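Long-range contacts in CalS13 (Micromonospora echinospora, PDB 4ZAS), which probably transfers an amino group to a nucleotide-linked sugar with the help of pyridoxal 5'-phosphate: residues S69-P74 and F231-D236; V190-A195 and H210-V215; R340-A345 and E398-G403. One frame throughout, in Å; residues are numbered along the deposited sequence.

Contacts 1 and 2 lie side by side, their centres about 10 Å apart, in the seven-stranded mixed sheet at the heart of the large domain. Strands 213-217 and 230-233 are antiparallel neighbours there, and a probable hydrogen bond from Val233 N to Cys214 O ties the two contacts together. Along the chain, contact 2 (190-195 with 210-215) is nested inside the loop closed by contact 1 (69-74 with 231-236). Contact 3 comes later and joins helix 335-344 to the last helix, 390-401. Its centre is about 42 Å from that of contact 1 and 37 Å from that of contact 2. Contacts 1 and 2 thus build one continuous part of the sheet, whereas contact 3 is separate helix packing that touches neither.

Contact 1 of 3, residues S69-P74 and F231-D236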
# COMPACT_ATOMS: atom_id res chain seq x y z
N SER A 69 -18.86 -13.59 6.72
CA SER A 69 -19.86 -14.35 7.43
C SER A 69 -20.52 -13.47 8.50
O SER A 69 -21.72 -13.58 8.73
CB SER A 69 -19.23 -15.59 8.07
OG SER A 69 -20.21 -16.47 8.57
N ARG A 70 -19.74 -12.58 9.10
CA ARG A 70 -20.24 -11.68 10.13
C ARG A 70 -21.07 -10.56 9.55
O ARG A 70 -22.17 -10.27 10.01
CB ARG A 70 -19.09 -11.07 10.90
CG ARG A 70 -18.36 -12.07 11.75
CD ARG A 70 -17.72 -11.35 12.89
NE ARG A 70 -17.16 -12.25 13.88
CZ ARG A 70 -17.06 -11.92 15.15
NH1 ARG A 70 -17.49 -10.72 15.52
NH2 ARG A 70 -16.55 -12.77 16.04
N ILE A 71 -20.52 -9.94 8.51
CA ILE A 71 -21.16 -8.81 7.86
C ILE A 71 -22.41 -9.32 7.16
O ILE A 71 -23.38 -8.60 7.01
CB ILE A 71 -20.19 -8.12 6.91
CG1 ILE A 71 -19.09 -7.43 7.71
CG2 ILE A 71 -20.93 -7.13 6.01
CD1 ILE A 71 -18.13 -6.69 6.88
N GLY A 72 -22.40 -10.57 6.73
CA GLY A 72 -23.55 -11.12 6.05
C GLY A 72 -23.50 -10.85 4.56
O GLY A 72 -24.51 -10.93 3.89
N ASN A 73 -22.30 -10.53 4.07
CA ASN A 73 -22.02 -10.30 2.65
C ASN A 73 -20.67 -10.93 2.31
O ASN A 73 -19.63 -10.50 2.81
CB ASN A 73 -21.99 -8.81 2.33
CG ASN A 73 -21.79 -8.52 0.86
OD1 ASN A 73 -21.44 -9.41 0.07
ND2 ASN A 73 -21.94 -7.26 0.48
N PRO A 74 -20.69 -11.98 1.47
CA PRO A 74 -19.46 -12.74 1.19
C PRO A 74 -18.43 -12.02 0.30
O PRO A 74 -17.27 -12.46 0.25
CB PRO A 74 -20.01 -14.00 0.49
CG PRO A 74 -21.28 -13.55 -0.16
CD PRO A 74 -21.86 -12.54 0.79
N PHE A 231 -10.45 -3.88 4.29
CA PHE A 231 -11.11 -4.68 3.28
C PHE A 231 -12.22 -3.86 2.65
O PHE A 231 -12.66 -2.86 3.21
CB PHE A 231 -11.65 -5.98 3.86
CG PHE A 231 -12.55 -5.80 5.05
CD1 PHE A 231 -12.03 -5.77 6.32
CD2 PHE A 231 -13.91 -5.68 4.89
CE1 PHE A 231 -12.87 -5.64 7.42
CE2 PHE A 231 -14.75 -5.53 5.98
CZ PHE A 231 -14.22 -5.51 7.25
N VAL A 232 -12.60 -4.27 1.45
CA VAL A 232 -13.68 -3.65 0.70
C VAL A 232 -14.84 -4.63 0.59
O VAL A 232 -14.62 -5.82 0.32
CB VAL A 232 -13.20 -3.21 -0.68
CG1 VAL A 232 -14.31 -2.51 -1.43
CG2 VAL A 232 -11.96 -2.34 -0.57
N VAL A 233 -16.07 -4.15 0.81
CA VAL A 233 -17.28 -4.98 0.68
C VAL A 233 -18.08 -4.52 -0.54
O VAL A 233 -18.39 -3.35 -0.71
CB VAL A 233 -18.14 -4.93 1.97
CG1 VAL A 233 -19.28 -5.95 1.90
CG2 VAL A 233 -17.28 -5.19 3.21
N LEU A 234 -18.42 -5.46 -1.42
CA LEU A 234 -19.07 -5.10 -2.66
C LEU A 234 -20.52 -5.55 -2.68
O LEU A 234 -20.85 -6.60 -2.12
CB LEU A 234 -18.31 -5.70 -3.85
CG LEU A 234 -16.93 -5.13 -4.23
CD1 LEU A 234 -16.87 -3.60 -4.22
CD2 LEU A 234 -15.87 -5.68 -3.32
N PRO A 235 -21.38 -4.76 -3.33
CA PRO A 235 -22.81 -5.09 -3.42
C PRO A 235 -23.16 -6.11 -4.48
O PRO A 235 -24.27 -6.63 -4.41
CB PRO A 235 -23.46 -3.74 -3.75
CG PRO A 235 -22.42 -2.99 -4.44
CD PRO A 235 -21.09 -3.41 -3.81
N ASP A 236 -22.27 -6.38 -5.44
CA ASP A 236 -22.54 -7.43 -6.43
C ASP A 236 -21.28 -8.13 -6.98
O ASP A 236 -20.16 -7.73 -6.73
CB ASP A 236 -23.37 -6.89 -7.61
CG ASP A 236 -22.76 -5.66 -8.25
OD1 ASP A 236 -21.69 -5.78 -8.87
OD2 ASP A 236 -23.38 -4.57 -8.17
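The side-chain amide of Asn73 donates from ND2 to Leu234 O over 2.9 Å, with an N-H...O angle of 160°. The acceptor lies close to the amide plane of Asn73, whereas the donor stands above the carbonyl plane of Leu234. With CG anti to the backbone N (chi1 -176°), the amide stretches from the turn after helix 58-71 to the backbone of Leu234. Its second N-H goes to Gly208 O, and OD1 accepts from Arg75 N, so the buried amide is held at both ends and its flip is fixed. Asparagine suits this place because one short group offers both donors and an acceptor. On its way the amide slides past Val233, whose CG1 is 3.3 Å from Asn73 ND2. The other methyl of Val233, CG2, meets Ile71 CD1 tip to tip at 4.1 Å. The same CD1 stands 3.7 Å from Phe231 CE2, approaching the ring obliquely, and the branched and aromatic residues together seal the helix against the strand in the large domain of this fold type I aminotransferase. A leucine in place of Asn73 would probably strand the carbonyls of Leu234 and Gly208 without their donor and let the turn shift. Chemically, then, the interface divides in two: apolar packing of Ile71 on Phe231 and Val233 joins helix to strand, and one amide satisfies backbone carbonyls beside that apolar patch.

Contact 2 of 3, residues V190-A195 and H210-V215; sequences VVEDCA and HGNVCV
Glu192, in strand 189-193, reaches Asn212, just before the parallel strand 213-217 of the central mixed sheet of the fold type I aminotransferase. In the ladder Glu192 bonds both ways, its N to Val213 O and its O to Val215 N. Traced outward, Glu192 CB lies 3.9 Å from Cys214 SG, on the face the two residues share. CG, anti to the carbonyl carbon (chi1 -62°), passes Asn212 ND2 at 3.8 Å, and CD comes 3.7 Å from Cys214 SG. At the tip OE2 accepts from Asn212 ND2 over 2.6 Å, on the anti side of the carboxylate, with the two flat groups 74° apart. OE2 also accepts a hydrogen bond from water 2, held in turn by the backbone N atoms of His210 and Asn212. OE1 is bonded to His162 and accepts from water 1, which also bonds His210 ND1. A glutamate suits this buried place because its long chain carries an acceptor to several donors. Asp193, on the other face with Val191 and Val215, bonds through OD2 to Thr119 and lies close to N1 of the pyridoxal-modified Lys222. Its OD1 closes an Asx turn by accepting from Ala195 N at 2.9 Å.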
# COMPACT_ATOMS: atom_id res chain seq x y z
N VAL A 190 -21.49 4.97 -5.33
CA VAL A 190 -21.65 5.33 -3.92
C VAL A 190 -20.70 4.51 -3.04
O VAL A 190 -20.85 3.29 -2.94
CB VAL A 190 -23.11 5.16 -3.49
CG1 VAL A 190 -23.28 5.54 -2.05
CG2 VAL A 190 -24.01 5.99 -4.39
N VAL A 191 -19.76 5.20 -2.38
CA VAL A 191 -18.75 4.57 -1.53
C VAL A 191 -18.91 4.97 -0.07
O VAL A 191 -18.85 6.17 0.25
CB VAL A 191 -17.31 4.96 -1.98
CG1 VAL A 191 -16.30 4.27 -1.08
CG2 VAL A 191 -17.08 4.59 -3.42
N GLU A 192 -19.10 3.99 0.82
CA GLU A 192 -19.14 4.24 2.27
C GLU A 192 -17.80 4.01 2.96
O GLU A 192 -17.32 2.88 3.01
CB GLU A 192 -20.17 3.34 2.95
CG GLU A 192 -21.61 3.53 2.51
CD GLU A 192 -22.54 2.53 3.18
OE1 GLU A 192 -22.33 2.20 4.36
OE2 GLU A 192 -23.48 2.05 2.51
N ASP A 193 -17.21 5.05 3.55
CA ASP A 193 -16.02 4.86 4.38
C ASP A 193 -16.40 4.34 5.78
O ASP A 193 -16.85 5.10 6.64
CB ASP A 193 -15.23 6.17 4.48
CG ASP A 193 -13.93 6.02 5.25
OD1 ASP A 193 -13.76 5.02 5.99
OD2 ASP A 193 -13.07 6.93 5.13
N CYS A 194 -16.22 3.04 6.00
CA CYS A 194 -16.59 2.40 7.26
C CYS A 194 -15.37 2.14 8.15
O CYS A 194 -15.39 1.23 8.96
CB CYS A 194 -17.32 1.08 6.99
SG CYS A 194 -18.69 1.21 5.87
N ALA A 195 -14.32 2.94 7.97
CA ALA A 195 -13.05 2.70 8.65
C ALA A 195 -13.17 2.59 10.17
O ALA A 195 -12.49 1.77 10.80
CB ALA A 195 -12.06 3.79 8.29
N HIS A 210 -25.99 -2.70 2.46
CA HIS A 210 -27.00 -1.75 1.98
C HIS A 210 -26.83 -1.34 0.52
O HIS A 210 -27.32 -0.29 0.11
CB HIS A 210 -26.98 -0.51 2.90
CG HIS A 210 -27.27 -0.82 4.33
ND1 HIS A 210 -26.28 -1.05 5.26
CD2 HIS A 210 -28.45 -0.99 4.99
CE1 HIS A 210 -26.83 -1.33 6.43
NE2 HIS A 210 -28.15 -1.30 6.29
N GLY A 211 -26.10 -2.15 -0.25
CA GLY A 211 -26.01 -1.95 -1.68
C GLY A 211 -24.97 -0.96 -2.18
O GLY A 211 -24.93 -0.64 -3.36
N ASN A 212 -24.11 -0.48 -1.30
CA ASN A 212 -23.05 0.43 -1.70
C ASN A 212 -21.73 -0.28 -1.56
O ASN A 212 -21.66 -1.34 -0.93
CB ASN A 212 -23.00 1.69 -0.84
CG ASN A 212 -24.30 2.44 -0.83
OD1 ASN A 212 -24.97 2.60 -1.85
ND2 ASN A 212 -24.67 2.93 0.35
N VAL A 213 -20.68 0.28 -2.16
CA VAL A 213 -19.33 -0.19 -1.93
C VAL A 213 -18.85 0.32 -0.59
O VAL A 213 -18.80 1.53 -0.40
CB VAL A 213 -18.39 0.27 -3.05
CG1 VAL A 213 -16.92 -0.16 -2.77
CG2 VAL A 213 -18.87 -0.29 -4.37
N CYS A 214 -18.45 -0.57 0.31
CA CYS A 214 -18.00 -0.17 1.67
C CYS A 214 -16.54 -0.52 1.94
O CYS A 214 -16.11 -1.66 1.70
CB CYS A 214 -18.85 -0.86 2.73
SG CYS A 214 -20.59 -0.53 2.61
N VAL A 215 -15.78 0.44 2.45
CA VAL A 215 -14.37 0.23 2.78
C VAL A 215 -14.15 0.30 4.28
O VAL A 215 -14.52 1.28 4.91
CB VAL A 215 -13.46 1.25 2.08
CG1 VAL A 215 -12.01 0.99 2.44
CG2 VAL A 215 -13.69 1.21 0.57
O HOH W 1 -23.55 -0.26 4.45
O HOH W 2 -23.67 -1.03 1.77

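Contact 3 of 3, residues R340-A345 and E398-G403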
# COMPACT_ATOMS: atom_id res chain seq x y z
N ARG A 340 -7.50 21.19 27.63
CA ARG A 340 -6.46 21.48 28.60
C ARG A 340 -6.83 20.95 29.98
O ARG A 340 -6.04 20.30 30.64
CB ARG A 340 -6.21 22.98 28.67
CG ARG A 340 -5.06 23.41 29.55
CD ARG A 340 -3.79 22.65 29.21
NE ARG A 340 -2.61 23.43 29.60
CZ ARG A 340 -2.18 23.55 30.85
NH1 ARG A 340 -2.80 22.90 31.83
NH2 ARG A 340 -1.11 24.29 31.12
N ARG A 341 -8.07 21.21 30.38
CA ARG A 341 -8.58 20.78 31.68
C ARG A 341 -8.54 19.26 31.82
O ARG A 341 -8.05 18.73 32.82
CB ARG A 341 -10.01 21.29 31.87
CG ARG A 341 -10.69 20.95 33.19
CD ARG A 341 -10.32 21.90 34.29
NE ARG A 341 -11.26 21.76 35.41
CZ ARG A 341 -11.20 22.45 36.55
NH1 ARG A 341 -10.24 23.35 36.74
NH2 ARG A 341 -12.12 22.25 37.49
N LEU A 342 -9.04 18.55 30.81
CA LEU A 342 -9.07 17.09 30.86
C LEU A 342 -7.66 16.50 30.79
O LEU A 342 -7.41 15.42 31.32
CB LEU A 342 -9.92 16.50 29.74
CG LEU A 342 -11.36 16.15 30.13
CD1 LEU A 342 -12.12 17.40 30.43
CD2 LEU A 342 -12.05 15.34 29.04
N LEU A 343 -6.74 17.21 30.15
CA LEU A 343 -5.36 16.73 30.06
C LEU A 343 -4.72 16.73 31.45
O LEU A 343 -4.00 15.80 31.80
CB LEU A 343 -4.52 17.61 29.13
CG LEU A 343 -3.11 17.07 28.87
CD1 LEU A 343 -3.19 15.71 28.18
CD2 LEU A 343 -2.24 18.05 28.10
N ASP A 344 -5.03 17.74 32.25
CA ASP A 344 -4.54 17.84 33.62
C ASP A 344 -5.05 16.72 34.52
O ASP A 344 -4.41 16.36 35.51
CB ASP A 344 -4.93 19.18 34.23
CG ASP A 344 -4.29 20.36 33.52
OD1 ASP A 344 -3.42 20.15 32.64
OD2 ASP A 344 -4.65 21.51 33.85
N ALA A 345 -6.21 16.17 34.18
CA ALA A 345 -6.81 15.07 34.92
C ALA A 345 -6.37 13.72 34.34
O ALA A 345 -6.83 12.66 34.78
CB ALA A 345 -8.33 15.20 34.92
N GLU A 398 -16.70 13.09 35.81
CA GLU A 398 -16.50 13.95 36.98
C GLU A 398 -15.70 15.19 36.59
O GLU A 398 -16.00 16.30 37.02
CB GLU A 398 -15.79 13.17 38.09
CG GLU A 398 -16.15 13.53 39.53
CD GLU A 398 -17.64 13.34 39.84
OE1 GLU A 398 -18.30 12.51 39.17
OE2 GLU A 398 -18.13 14.00 40.79
N THR A 399 -14.68 14.98 35.75
CA THR A 399 -13.82 16.06 35.29
C THR A 399 -14.55 17.09 34.44
O THR A 399 -14.41 18.29 34.65
CB THR A 399 -12.64 15.51 34.47
OG1 THR A 399 -11.86 14.64 35.29
CG2 THR A 399 -11.77 16.66 33.94
N ILE A 400 -15.35 16.61 33.49
CA ILE A 400 -16.12 17.48 32.60
C ILE A 400 -17.08 18.33 33.44
O ILE A 400 -17.26 19.52 33.17
CB ILE A 400 -16.88 16.65 31.51
CG1 ILE A 400 -15.89 15.90 30.62
CG2 ILE A 400 -17.76 17.54 30.67
CD1 ILE A 400 -16.52 15.03 29.53
N LYS A 401 -17.66 17.73 34.48
CA LYS A 401 -18.58 18.43 35.39
C LYS A 401 -17.91 19.47 36.30
O LYS A 401 -18.58 20.34 36.87
CB LYS A 401 -19.33 17.40 36.25
CG LYS A 401 -20.50 16.70 35.53
CD LYS A 401 -21.20 15.69 36.43
CE LYS A 401 -22.38 15.03 35.72
NZ LYS A 401 -22.97 13.91 36.53
N SER A 402 -16.58 19.39 36.45
CA SER A 402 -15.84 20.35 37.27
C SER A 402 -15.67 21.67 36.52
O SER A 402 -15.07 22.61 37.03
CB SER A 402 -14.47 19.79 37.65
OG SER A 402 -13.57 19.82 36.54
N GLY A 403 -16.14 21.71 35.29
CA GLY A 403 -16.08 22.92 34.50
C GLY A 403 -14.71 23.26 33.95
O GLY A 403 -13.69 22.62 34.24
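Arg341 grips the hydroxyl of Ser402 side-on with two nitrogens, NE at 3.2 Å and NH2 at 3.0 Å from Ser402 OG, where helices 335-344 and 390-401 pack together in the C-terminal small domain of this fold type I aminotransferase. OG lies at the edge of the guanidinium, close to its plane, so the two N-H groups converge on one oxygen. That oxygen in turn donates to Thr399 O over 2.6 Å, in the carbonyl plane and on a lone pair. Ser402 carries OG between its backbone N and carbonyl carbon (chi1 75°), which folds the hydroxyl back to the carbonyl three residues earlier. Serine is apt here, since a short hydroxyl can be acceptor and donor at once. Arginine is apt for its reach: CG is anti to the backbone N (chi1 -179°), then the chain bends at chi2 (82°) and brings the guanidinium across on the solvent-facing side of the pair. Gly403, the first residue past the helix to leave helical angles, has a positive phi that glycine adopts easily. Farther in, the contact becomes apolar. Thr399 faces helix 335-344, its CG2 3.6 Å from Leu342 CD1 while its OG1 bonds to His395 O of its own helix, which leaves the methyl to pack. The same Leu342 CD1 meets Ile400 CG1 at 4.1 Å, the side chains crossing obliquely, and Ile347 packs against both Leu342 and Thr399. Ala345 rests its CB on Thr399, 3.6 Å from Thr399 OG1 and 3.9 Å from Thr399 CG2.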